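Local coordinates for glutamate racemase (Bacillus anthracis, PDB 2DWU), which belongs to the Asp/Glu/hydantoin racemase family, whose alpha/beta fold here contains two parallel beta-sheets flanked by helices, at residues Ser56-Phe59 with Glu60-Glu63; Ala82-Leu85 with Ala86-Gln89. One frame throughout, in Å; residues are numbered along the deposited sequence.

Interaction 1: residues Ser56-Phe59 with Glu60-Glu63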
# COMPACT_ATOMS: atom_id res chain seq x y z
N SER B 56 26.60 -8.59 10.02
CA SER B 56 26.96 -9.88 10.60
C SER B 56 25.90 -10.33 11.61
O SER B 56 25.53 -11.50 11.63
CB SER B 56 28.34 -9.84 11.26
OG SER B 56 28.36 -9.06 12.44
N PHE B 57 25.41 -9.40 12.43
CA PHE B 57 24.38 -9.75 13.41
C PHE B 57 23.06 -10.17 12.75
O PHE B 57 22.35 -11.05 13.26
CB PHE B 57 24.05 -8.56 14.34
CG PHE B 57 25.21 -8.08 15.17
CD1 PHE B 57 26.37 -8.83 15.31
CD2 PHE B 57 25.09 -6.89 15.88
CE1 PHE B 57 27.41 -8.40 16.15
CE2 PHE B 57 26.12 -6.44 16.72
CZ PHE B 57 27.28 -7.21 16.85
N VAL B 58 22.70 -9.49 11.67
CA VAL B 58 21.46 -9.80 10.97
C VAL B 58 21.57 -11.20 10.35
O VAL B 58 20.63 -11.99 10.42
CB VAL B 58 21.17 -8.76 9.88
CG1 VAL B 58 20.05 -9.25 8.95
CG2 VAL B 58 20.76 -7.42 10.56
N PHE B 59 22.72 -11.51 9.77
CA PHE B 59 22.86 -12.84 9.20
C PHE B 59 22.83 -13.93 10.27
O PHE B 59 22.41 -15.06 9.98
CB PHE B 59 24.11 -12.93 8.33
CG PHE B 59 23.85 -12.53 6.90
CD1 PHE B 59 24.14 -11.24 6.46
CD2 PHE B 59 23.23 -13.42 6.02
CE1 PHE B 59 23.81 -10.83 5.17
CE2 PHE B 59 22.89 -13.02 4.73
CZ PHE B 59 23.18 -11.72 4.30
N GLU B 60 23.26 -13.62 11.48
CA GLU B 60 23.18 -14.58 12.59
C GLU B 60 21.69 -14.80 12.93
O GLU B 60 21.28 -15.91 13.21
CB GLU B 60 23.91 -14.06 13.83
CG GLU B 60 25.40 -13.93 13.64
CD GLU B 60 26.15 -13.69 14.94
OE1 GLU B 60 25.51 -13.33 15.96
OE2 GLU B 60 27.39 -13.87 14.94
N MET B 61 20.88 -13.75 12.89
CA MET B 61 19.46 -13.92 13.17
C MET B 61 18.79 -14.71 12.05
O MET B 61 17.87 -15.49 12.30
CB MET B 61 18.74 -12.57 13.35
CG MET B 61 19.03 -11.91 14.68
SD MET B 61 18.02 -10.47 15.02
CE MET B 61 18.88 -9.18 14.05
N VAL B 62 19.23 -14.50 10.81
CA VAL B 62 18.63 -15.24 9.69
C VAL B 62 18.93 -16.74 9.86
O VAL B 62 18.08 -17.58 9.57
CB VAL B 62 19.17 -14.75 8.33
CG1 VAL B 62 18.72 -15.70 7.20
CG2 VAL B 62 18.64 -13.34 8.06
N GLU B 63 20.13 -17.07 10.33
CA GLU B 63 20.50 -18.47 10.54
C GLU B 63 19.57 -19.09 11.56
O GLU B 63 19.20 -20.26 11.44
CB GLU B 63 21.95 -18.60 11.00
CG GLU B 63 22.95 -18.48 9.86
CD GLU B 63 22.62 -19.42 8.71
OE1 GLU B 63 22.64 -20.65 8.92
OE2 GLU B 63 22.35 -18.92 7.59
O HOH W 1 22.65 -16.50 7.43
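The carbonyl oxygen of Phe-59 is gripped twice: Glu-63 N donates to Phe-59 O at 3.1 Å, and a water donates to the same Phe-59 O at 2.9 Å. The water also lies at the edge of the Phe-59 ring, in its plane, and stands near the Glu-63 carboxylate; its 2.4 Å distance to Glu-63 OE2 is too short to be taken literally. A chi1 of -79° lays Glu-63 CG 3.5 Å from Phe-59 O, and the bend at chi2 (-52°) then turns the carboxylate toward the water. One turn of helix 51-65 thus carries a backbone bond with an apparent water bridge beside it, whose carboxylate end remains doubtful. Three further i to i+4 bonds run along the same helix, of which Val-62 N to Val-58 O is the shortest at 2.9 Å. Val-62 CG2 also rests 3.4 Å from Val-58 O, on the face that packs against Leu-13 of strand 9-14 and Leu-88 of helix 78-91. Met-61 turns its terminal methyl at chi3 (-80°) back toward the preceding turn, where CE meets Val-58 CG2 at 4.3 Å. Its side chain touches Tyr-46 of the D-glutamic acid pocket. On the polar face, Glu-60 passes its CG 3.2 Å from Ser-56 O and extends its carboxylate to Arg-43, with which OE1 forms a salt bridge; Arg-43 also makes a cation-pi contact with Phe-57. The helix is therefore amphipathic: valine and methionine side chains pack inward, while the charge of Glu-60 is probably balanced by Arg-43.

Interaction 2: residues Ala82-Leu85 with Ala86-Gln89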
# COMPACT_ATOMS: atom_id res chain seq x y z
N ALA B 82 18.64 -0.90 6.35
CA ALA B 82 19.55 -0.01 5.65
C ALA B 82 20.89 -0.68 5.42
O ALA B 82 21.51 -0.53 4.36
CB ALA B 82 19.74 1.28 6.48
N ALA B 83 21.35 -1.45 6.40
CA ALA B 83 22.64 -2.08 6.26
C ALA B 83 22.70 -3.39 5.49
O ALA B 83 23.70 -3.69 4.83
CB ALA B 83 23.20 -2.34 7.66
N THR B 84 21.61 -4.16 5.49
CA THR B 84 21.70 -5.47 4.86
C THR B 84 20.60 -5.95 3.92
O THR B 84 20.69 -7.05 3.39
CB THR B 84 21.87 -6.55 5.95
OG1 THR B 84 21.91 -7.85 5.34
CG2 THR B 84 20.71 -6.51 6.90
N LEU B 85 19.57 -5.14 3.70
CA LEU B 85 18.49 -5.60 2.83
C LEU B 85 18.95 -6.15 1.48
O LEU B 85 18.52 -7.24 1.08
CB LEU B 85 17.44 -4.51 2.61
CG LEU B 85 16.21 -5.00 1.82
CD1 LEU B 85 15.44 -6.07 2.56
CD2 LEU B 85 15.30 -3.80 1.55
N ALA B 86 19.83 -5.43 0.80
CA ALA B 86 20.31 -5.89 -0.50
C ALA B 86 21.03 -7.23 -0.38
O ALA B 86 20.82 -8.13 -1.21
CB ALA B 86 21.26 -4.86 -1.12
N ALA B 87 21.85 -7.37 0.65
CA ALA B 87 22.60 -8.61 0.86
C ALA B 87 21.66 -9.79 1.10
O ALA B 87 21.89 -10.90 0.60
CB ALA B 87 23.54 -8.44 2.02
N LEU B 88 20.61 -9.55 1.88
CA LEU B 88 19.64 -10.59 2.18
C LEU B 88 18.82 -11.00 0.97
O LEU B 88 18.59 -12.19 0.75
CB LEU B 88 18.69 -10.13 3.30
CG LEU B 88 19.28 -10.04 4.71
CD1 LEU B 88 18.26 -9.39 5.64
CD2 LEU B 88 19.66 -11.41 5.20
N GLN B 89 18.37 -10.03 0.18
CA GLN B 89 17.55 -10.33 -0.98
C GLN B 89 18.35 -11.13 -1.99
O GLN B 89 17.79 -11.97 -2.70
CB GLN B 89 17.02 -9.04 -1.60
CG GLN B 89 16.07 -8.32 -0.64
CD GLN B 89 15.44 -7.07 -1.23
OE1 GLN B 89 16.11 -6.31 -1.94
NE2 GLN B 89 14.17 -6.84 -0.91
O HOH W 2 21.35 -2.88 2.04
O HOH W 3 23.08 -5.05 1.87
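The amide of Gln-89 presents one face to Leu-85, whose CG stands almost straight above the amide carbon, with Leu-85 CG to Gln-89 CD at 3.8 Å. Leu-85 CD1 shares that face, 3.8 Å from Gln-89 NE2. The two side chains cross at a slant on helix 78-91, the helix of the beta-alpha-beta unit formed with strands 70-75 and 96-98. Gln-89 NE2 donates to Val-96 O, a bond that ties the amide to the strand after the helix and helps to fix its rotation beside the leucine. A chi1 of -174° points the leucine outward, and the extended Gln-89 chain leans back to bring its amide against it. Farther back, the helix is kinked: the N-H groups of Ala-86 and Ala-87 lack the regular i to i-4 bonds to Ala-82 O and Ala-83 O, and a water stands in at each gap. One accepts from Ala-86 N and donates weakly to Ala-82 O; the other accepts from Ala-87 N at 2.9 Å and donates weakly to Ala-83 O, which also receives Gln-55 NE2 of helix 51-65. Thr-84, with a phi of -135°, unusual for a helix, sits at this break. Regular bonding resumes just beyond it, where Leu-88 N donates to Thr-84 O at 2.9 Å and Gln-89 N donates to Leu-85 O at 2.9 Å. The Leu-88 side chain lies across that of Thr-84, its CD1 4.0 Å from Thr-84 CG2. In the conformer described, the Thr-84 hydroxyl has no polar partner, though a second modelled conformer makes this uncertain; here Thr-84 OG1 lies 3.5 Å from Leu-88 CG and 3.7 Å from Ala-87 CB.

Overall arrangement
Interaction 1 comes first along the chain, on helix 51-65, and interaction 2 follows on helix 78-91; strand 70-75 of the six-stranded parallel sheet lies between them in sequence. Their centres are about 11 Å apart and the two contacts touch directly. Val-58 CG1 meets Thr-84 CG2 at 3.5 Å, and Val-62 CG2 meets Leu-88 CD2 at 3.6 Å. The Phe-59 ring spans both partners, reaching Thr-84 through CE1 and Leu-88 through CE2. Helix 51-65 thus packs against the kinked helix 78-91 just where regular bonding resumes in the latter, and this apolar interface joins consecutive helices of one alpha/beta domain.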